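Local structure of Alpha/beta hydrolase family protein (Bacillus anthracis, 3OOS) at residues T4-K9 against F15-K20; S51-N56 against E86-N91. The protein is probably a hydrolase of the alpha/beta fold family whose natural substrate is not established. One frame throughout, in Å; residues are numbered along the deposited sequence. Where two conformers were deposited one is given.

Contact 1 (T4-K9 against F15-K20); sequences TTNIIK and FEYFLK
Asn-6 CB lies over one face of the Tyr-17 ring, and these two residues bury the largest areas of their segments, 4-9 and 15-20. Asn-6 CB stands 3.6 Å from the Tyr-17 ring centroid, 19° off its normal, which meets the definition of a CH-pi contact. With Tyr-17 CG between backbone N and carbonyl carbon (chi1 70°), the ring comes toward the partner strand, beneath Asn-6 CB. The amide runs nearly parallel to the ring (15°) but overhangs its CE1-CZ rim, Asn-6 ND2 3.4 Å from Tyr-17 CE1. ND2 also gives a weak hydrogen bond of 3.3 Å to Tyr-17 O. That oxygen accepts Asn-6 N at 2.9 Å, nearly in line with its C=O, so it is held by two donors of one residue. At the ring's edge, near its plane, Ile-8 CG2 touches Tyr-17 CE2 at 3.7 Å. On the other sheet face, Thr-5 OG1 approaches the edge of the Phe-18 ring, 3.4 Å from CE1. Glu-16 extends on that face to a hydrogen bond from Asn-62. Six backbone hydrogen bonds pair Thr-4, Asn-6 and Ile-8 with Leu-19, Tyr-17 and Phe-15, the ladder of an antiparallel pair, here the two arms of the hairpin 4-10/13-20. Backbone bonds thus set the register, while the CH-pi contact and the weak ND2 bond probably limit rotation of the Asn-6 side chain.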
loop_
_atom_site.group_PDB
_atom_site.type_symbol
_atom_site.label_atom_id
_atom_site.label_comp_id
_atom_site.label_asym_id
_atom_site.label_seq_id
_atom_site.Cartn_x
_atom_site.Cartn_y
_atom_site.Cartn_z
ATOM N N THR A 4 2.508 17.264 8.729
ATOM C CA THR A 4 3.209 18.396 8.129
ATOM C C THR A 4 3.343 18.188 6.625
ATOM O O THR A 4 3.759 17.118 6.184
ATOM C CB THR A 4 4.618 18.550 8.727
ATOM O OG1 THR A 4 4.516 18.685 10.145
ATOM C CG2 THR A 4 5.324 19.776 8.167
ATOM N N THR A 5 2.992 19.213 5.852
ATOM C CA THR A 5 3.188 19.202 4.402
ATOM C C THR A 5 4.602 19.653 4.053
ATOM O O THR A 5 5.052 20.717 4.491
ATOM C CB THR A 5 2.169 20.118 3.701
ATOM O OG1 THR A 5 0.843 19.700 4.047
ATOM C CG2 THR A 5 2.335 20.066 2.176
ATOM N N ASN A 6 5.290 18.835 3.259
ATOM C CA ASN A 6 6.660 19.113 2.842
ATOM C C ASN A 6 6.818 18.976 1.340
ATOM O O ASN A 6 6.147 18.154 0.711
ATOM C CB ASN A 6 7.635 18.130 3.500
ATOM C CG ASN A 6 7.544 18.134 5.007
ATOM O OD1 ASN A 6 8.178 18.949 5.675
ATOM N ND2 ASN A 6 6.755 17.217 5.552
ATOM N N ILE A 7 7.693 19.802 0.770
ATOM C CA ILE A 7 8.152 19.630 -0.604
ATOM C C ILE A 7 9.668 19.501 -0.575
ATOM O O ILE A 7 10.359 20.353 -0.011
ATOM C CB ILE A 7 7.761 20.819 -1.509
ATOM C CG1 ILE A 7 6.248 21.032 -1.505
ATOM C CG2 ILE A 7 8.232 20.574 -2.938
ATOM C CD1 ILE A 7 5.491 20.019 -2.305
ATOM N N ILE A 8 10.180 18.427 -1.169
ATOM C CA ILE A 8 11.625 18.174 -1.185
ATOM C C ILE A 8 12.130 18.084 -2.623
ATOM O O ILE A 8 11.476 17.476 -3.472
ATOM C CB ILE A 8 11.975 16.888 -0.371
ATOM C CG1 ILE A 8 13.489 16.762 -0.155
ATOM C CG2 ILE A 8 11.380 15.626 -1.027
ATOM C CD1 ILE A 8 13.869 15.784 0.951
ATOM N N LYS A 9 13.274 18.720 -2.885
ATOM C CA LYS A 9 13.904 18.662 -4.203
ATOM C C LYS A 9 15.021 17.623 -4.217
ATOM O O LYS A 9 15.898 17.621 -3.352
ATOM C CB LYS A 9 14.432 20.038 -4.632
ATOM C CG LYS A 9 13.350 20.980 -5.157
ATOM C CD LYS A 9 13.940 22.211 -5.842
ATOM C CE LYS A 9 12.850 23.016 -6.544
ATOM N NZ LYS A 9 13.361 24.254 -7.201
ATOM N N PHE A 15 9.278 16.150 -4.846
ATOM C CA PHE A 15 8.238 15.306 -4.269
ATOM C C PHE A 15 7.590 15.957 -3.064
ATOM O O PHE A 15 8.267 16.562 -2.228
ATOM C CB PHE A 15 8.809 13.939 -3.864
ATOM C CG PHE A 15 9.355 13.143 -5.019
ATOM C CD1 PHE A 15 8.547 12.241 -5.705
ATOM C CD2 PHE A 15 10.677 13.306 -5.430
ATOM C CE1 PHE A 15 9.050 11.507 -6.781
ATOM C CE2 PHE A 15 11.189 12.581 -6.504
ATOM C CZ PHE A 15 10.372 11.682 -7.182
ATOM N N GLU A 16 6.272 15.817 -2.992
ATOM C CA GLU A 16 5.494 16.197 -1.829
ATOM C C GLU A 16 5.382 14.995 -0.894
ATOM O O GLU A 16 5.145 13.868 -1.342
ATOM C CB GLU A 16 4.101 16.640 -2.274
ATOM C CG GLU A 16 3.205 17.133 -1.145
ATOM C CD GLU A 16 1.833 17.537 -1.645
ATOM O OE1 GLU A 16 1.203 16.741 -2.378
ATOM O OE2 GLU A 16 1.386 18.653 -1.305
ATOM N N TYR A 17 5.567 15.230 0.400
ATOM C CA TYR A 17 5.332 14.183 1.398
ATOM C C TYR A 17 4.863 14.800 2.706
ATOM O O TYR A 17 5.048 15.997 2.952
ATOM C CB TYR A 17 6.587 13.319 1.628
ATOM C CG TYR A 17 7.690 14.057 2.350
ATOM C CD1 TYR A 17 7.773 14.047 3.750
ATOM C CD2 TYR A 17 8.638 14.785 1.639
ATOM C CE1 TYR A 17 8.779 14.747 4.412
ATOM C CE2 TYR A 17 9.641 15.482 2.292
ATOM C CZ TYR A 17 9.709 15.458 3.671
ATOM O OH TYR A 17 10.702 16.163 4.305
ATOM N N PHE A 18 4.273 13.965 3.550
ATOM C CA PHE A 18 3.724 14.424 4.813
ATOM C C PHE A 18 4.433 13.725 5.953
ATOM O O PHE A 18 4.680 12.519 5.889
ATOM C CB PHE A 18 2.205 14.198 4.827
ATOM C CG PHE A 18 1.517 14.804 3.636
ATOM C CD1 PHE A 18 1.076 16.125 3.673
ATOM C CD2 PHE A 18 1.372 14.078 2.453
ATOM C CE1 PHE A 18 0.473 16.711 2.559
ATOM C CE2 PHE A 18 0.769 14.652 1.330
ATOM C CZ PHE A 18 0.322 15.973 1.384
ATOM N N LEU A 19 4.784 14.497 6.980
ATOM C CA LEU A 19 5.487 13.962 8.143
ATOM C C LEU A 19 4.621 14.006 9.394
ATOM O O LEU A 19 3.978 15.018 9.684
ATOM C CB LEU A 19 6.789 14.734 8.398
ATOM C CG LEU A 19 7.593 14.295 9.635
ATOM C CD1 LEU A 19 8.199 12.902 9.442
ATOM C CD2 LEU A 19 8.679 15.301 9.968
ATOM N N LYS A 20 4.615 12.900 10.132
ATOM C CA LYS A 20 4.004 12.855 11.461
ATOM C C LYS A 20 4.693 11.799 12.310
ATOM O O LYS A 20 4.979 10.698 11.836
ATOM C CB LYS A 20 2.499 12.569 11.373
ATOM C CG LYS A 20 1.775 12.579 12.718
ATOM C CD LYS A 20 0.286 12.344 12.540
ATOM C CE LYS A 20 -0.406 12.096 13.874
ATOM N NZ LYS A 20 -1.874 11.917 13.716
#

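Contact 2 (S51-N56 against E86-N91); sequences SVYLVN and EALYIN
The Tyr-53 ring meets two methyl groups, Leu-88 CD1 and Ile-90 CD1, both of which come in obliquely. Leu-88 CD1 lies 3.7 Å from Tyr-53 CE2, on the flank of the ring, whereas Ile-90 CD1 sits by the phenol end, 4.1 Å from Tyr-53 CZ. The Leu-88 side chain runs antiparallel alongside that of Tyr-53, while Ile-90 reaches toward the phenol from the opposing segment. Leu-88 has CG beside its backbone N (chi1 -74°) and CD1 anti to CA (chi2 163°), which carries that methyl to the ring; CD2 lies farther off, 4.1 Å from Tyr-53 CE2. With no hydrogen bond across it and only 117 Å² buried in all, the contact is a small apolar one between side-chain ends, the nearest CA atoms, of Tyr-53 and Leu-88, being 10.5 Å apart. The chain turns at this point through a Schellman motif: Tyr-89 has positive phi (52°), its N bonds to Glu-86 O at 3.0 Å, and the same Glu-86 O stands 3.8 Å above one face of the Tyr-89 ring, displaced toward the rim. This ending of helix 74-87 presents Leu-88 and Ile-90 to the sheet, where Leu-88 also touches Ile-8 and Tyr-17, Ile-90 touches Pro-25 of strand 25-28, and Tyr-53 lies against Leu-19 of strand 13-20.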
loop_
_atom_site.group_PDB
_atom_site.type_symbol
_atom_site.label_atom_id
_atom_site.label_comp_id
_atom_site.label_asym_id
_atom_site.label_seq_id
_atom_site.Cartn_x
_atom_site.Cartn_y
_atom_site.Cartn_z
ATOM N N SER A 51 8.741 8.074 13.021
ATOM C CA SER A 51 8.625 9.283 12.216
ATOM C C SER A 51 8.180 8.812 10.841
ATOM O O SER A 51 8.960 8.190 10.115
ATOM C CB SER A 51 9.965 10.009 12.112
ATOM O OG SER A 51 10.402 10.476 13.377
ATOM N N VAL A 52 6.924 9.082 10.500
ATOM C CA VAL A 52 6.341 8.561 9.261
ATOM C C VAL A 52 6.397 9.567 8.120
ATOM O O VAL A 52 5.896 10.684 8.243
ATOM C CB VAL A 52 4.887 8.065 9.483
ATOM C CG1 VAL A 52 4.302 7.495 8.190
ATOM C CG2 VAL A 52 4.855 7.015 10.588
ATOM N N TYR A 53 7.023 9.145 7.023
ATOM C CA TYR A 53 7.112 9.922 5.792
ATOM C C TYR A 53 6.115 9.353 4.793
ATOM O O TYR A 53 6.370 8.322 4.161
ATOM C CB TYR A 53 8.542 9.868 5.230
ATOM C CG TYR A 53 9.550 10.562 6.118
ATOM C CD1 TYR A 53 10.097 9.912 7.231
ATOM C CD2 TYR A 53 9.948 11.869 5.858
ATOM C CE1 TYR A 53 11.017 10.554 8.058
ATOM C CE2 TYR A 53 10.862 12.519 6.678
ATOM C CZ TYR A 53 11.394 11.856 7.773
ATOM O OH TYR A 53 12.299 12.497 8.587
ATOM N N LEU A 54 4.971 10.022 4.684
ATOM C CA LEU A 54 3.894 9.612 3.785
ATOM C C LEU A 54 4.097 10.299 2.437
ATOM O O LEU A 54 3.843 11.495 2.300
ATOM C CB LEU A 54 2.533 9.973 4.394
ATOM C CG LEU A 54 1.259 9.616 3.619
ATOM C CD1 LEU A 54 1.105 8.107 3.470
ATOM C CD2 LEU A 54 0.040 10.217 4.317
ATOM N N VAL A 55 4.566 9.532 1.455
ATOM C CA VAL A 55 5.062 10.089 0.194
ATOM C C VAL A 55 4.034 10.098 -0.940
ATOM O O VAL A 55 3.350 9.102 -1.193
ATOM C CB VAL A 55 6.340 9.341 -0.274
ATOM C CG1 VAL A 55 6.880 9.920 -1.588
ATOM C CG2 VAL A 55 7.410 9.390 0.809
ATOM N N ASN A 56 3.937 11.244 -1.611
ATOM C CA ASN A 56 3.269 11.337 -2.906
ATOM C C ASN A 56 4.267 11.031 -4.022
ATOM O O ASN A 56 5.252 11.754 -4.208
ATOM C CB ASN A 56 2.631 12.725 -3.101
ATOM C CG ASN A 56 1.205 12.806 -2.562
ATOM O OD1 ASN A 56 0.705 13.892 -2.241
ATOM N ND2 ASN A 56 0.543 11.664 -2.473
ATOM N N GLU A 86 17.978 9.763 0.490
ATOM C CA GLU A 86 19.291 10.409 0.400
ATOM C C GLU A 86 19.221 11.921 0.625
ATOM O O GLU A 86 20.094 12.495 1.277
ATOM C CB GLU A 86 19.941 10.107 -0.953
ATOM C CG GLU A 86 20.363 8.655 -1.129
ATOM C CD GLU A 86 21.670 8.336 -0.431
ATOM O OE1 GLU A 86 22.490 9.260 -0.243
ATOM O OE2 GLU A 86 21.882 7.159 -0.079
ATOM N N ALA A 87 18.179 12.553 0.087
ATOM C CA ALA A 87 17.971 13.999 0.224
ATOM C C ALA A 87 17.598 14.387 1.658
ATOM O O ALA A 87 17.806 15.527 2.076
ATOM C CB ALA A 87 16.912 14.484 -0.761
ATOM N N LEU A 88 17.067 13.421 2.407
ATOM C CA LEU A 88 16.779 13.600 3.829
ATOM C C LEU A 88 17.980 13.251 4.712
ATOM O O LEU A 88 17.892 13.332 5.939
ATOM C CB LEU A 88 15.577 12.736 4.232
ATOM C CG LEU A 88 14.205 13.214 3.756
ATOM C CD1 LEU A 88 13.169 12.103 3.845
ATOM C CD2 LEU A 88 13.776 14.438 4.562
ATOM N N TYR A 89 19.093 12.861 4.088
ATOM C CA TYR A 89 20.292 12.428 4.820
ATOM C C TYR A 89 19.970 11.338 5.851
ATOM O O TYR A 89 20.463 11.345 6.986
ATOM C CB TYR A 89 21.034 13.631 5.433
ATOM C CG TYR A 89 21.863 14.362 4.406
ATOM C CD1 TYR A 89 23.216 14.065 4.244
ATOM C CD2 TYR A 89 21.292 15.326 3.570
ATOM C CE1 TYR A 89 23.984 14.715 3.292
ATOM C CE2 TYR A 89 22.056 15.981 2.607
ATOM C CZ TYR A 89 23.403 15.667 2.475
ATOM O OH TYR A 89 24.182 16.301 1.537
ATOM N N ILE A 90 19.119 10.408 5.426
ATOM C CA ILE A 90 18.757 9.235 6.212
ATOM C C ILE A 90 19.527 8.054 5.632
ATOM O O ILE A 90 19.472 7.808 4.430
ATOM C CB ILE A 90 17.227 8.983 6.167
ATOM C CG1 ILE A 90 16.483 10.051 6.982
ATOM C CG2 ILE A 90 16.875 7.574 6.662
ATOM C CD1 ILE A 90 14.962 10.026 6.808
ATOM N N ASN A 91 20.260 7.342 6.483
ATOM C CA ASN A 91 21.065 6.213 6.029
ATOM C C ASN A 91 20.203 4.990 5.700
ATOM O O ASN A 91 20.354 4.375 4.638
ATOM C CB ASN A 91 22.127 5.870 7.078
ATOM C CG ASN A 91 23.084 4.798 6.610
ATOM O OD1 ASN A 91 23.213 3.751 7.246
ATOM N ND2 ASN A 91 23.757 5.044 5.490
#

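Overall arrangement
Contact 1 and contact 2 have centres about 9 Å apart and share one sheet, in which strand 13-20 lies between 4-10 and 51-55. Two probable backbone hydrogen bonds connect them, Phe-18 O to Leu-54 N at 2.8 Å and Lys-20 O to Val-52 N at 2.9 Å. Contact 1 is lateral pairing within the sheet, whereas contact 2 joins that sheet to the loop that follows helix 74-87; the helix itself also covers Ile-8 and Phe-15. Strand 93-98, two positions beyond 51-55, leads to a GxSxG pattern around Ser-99, consistent with the nucleophile elbow of alpha/beta hydrolases; both contacts belong to the edge region of the sheet.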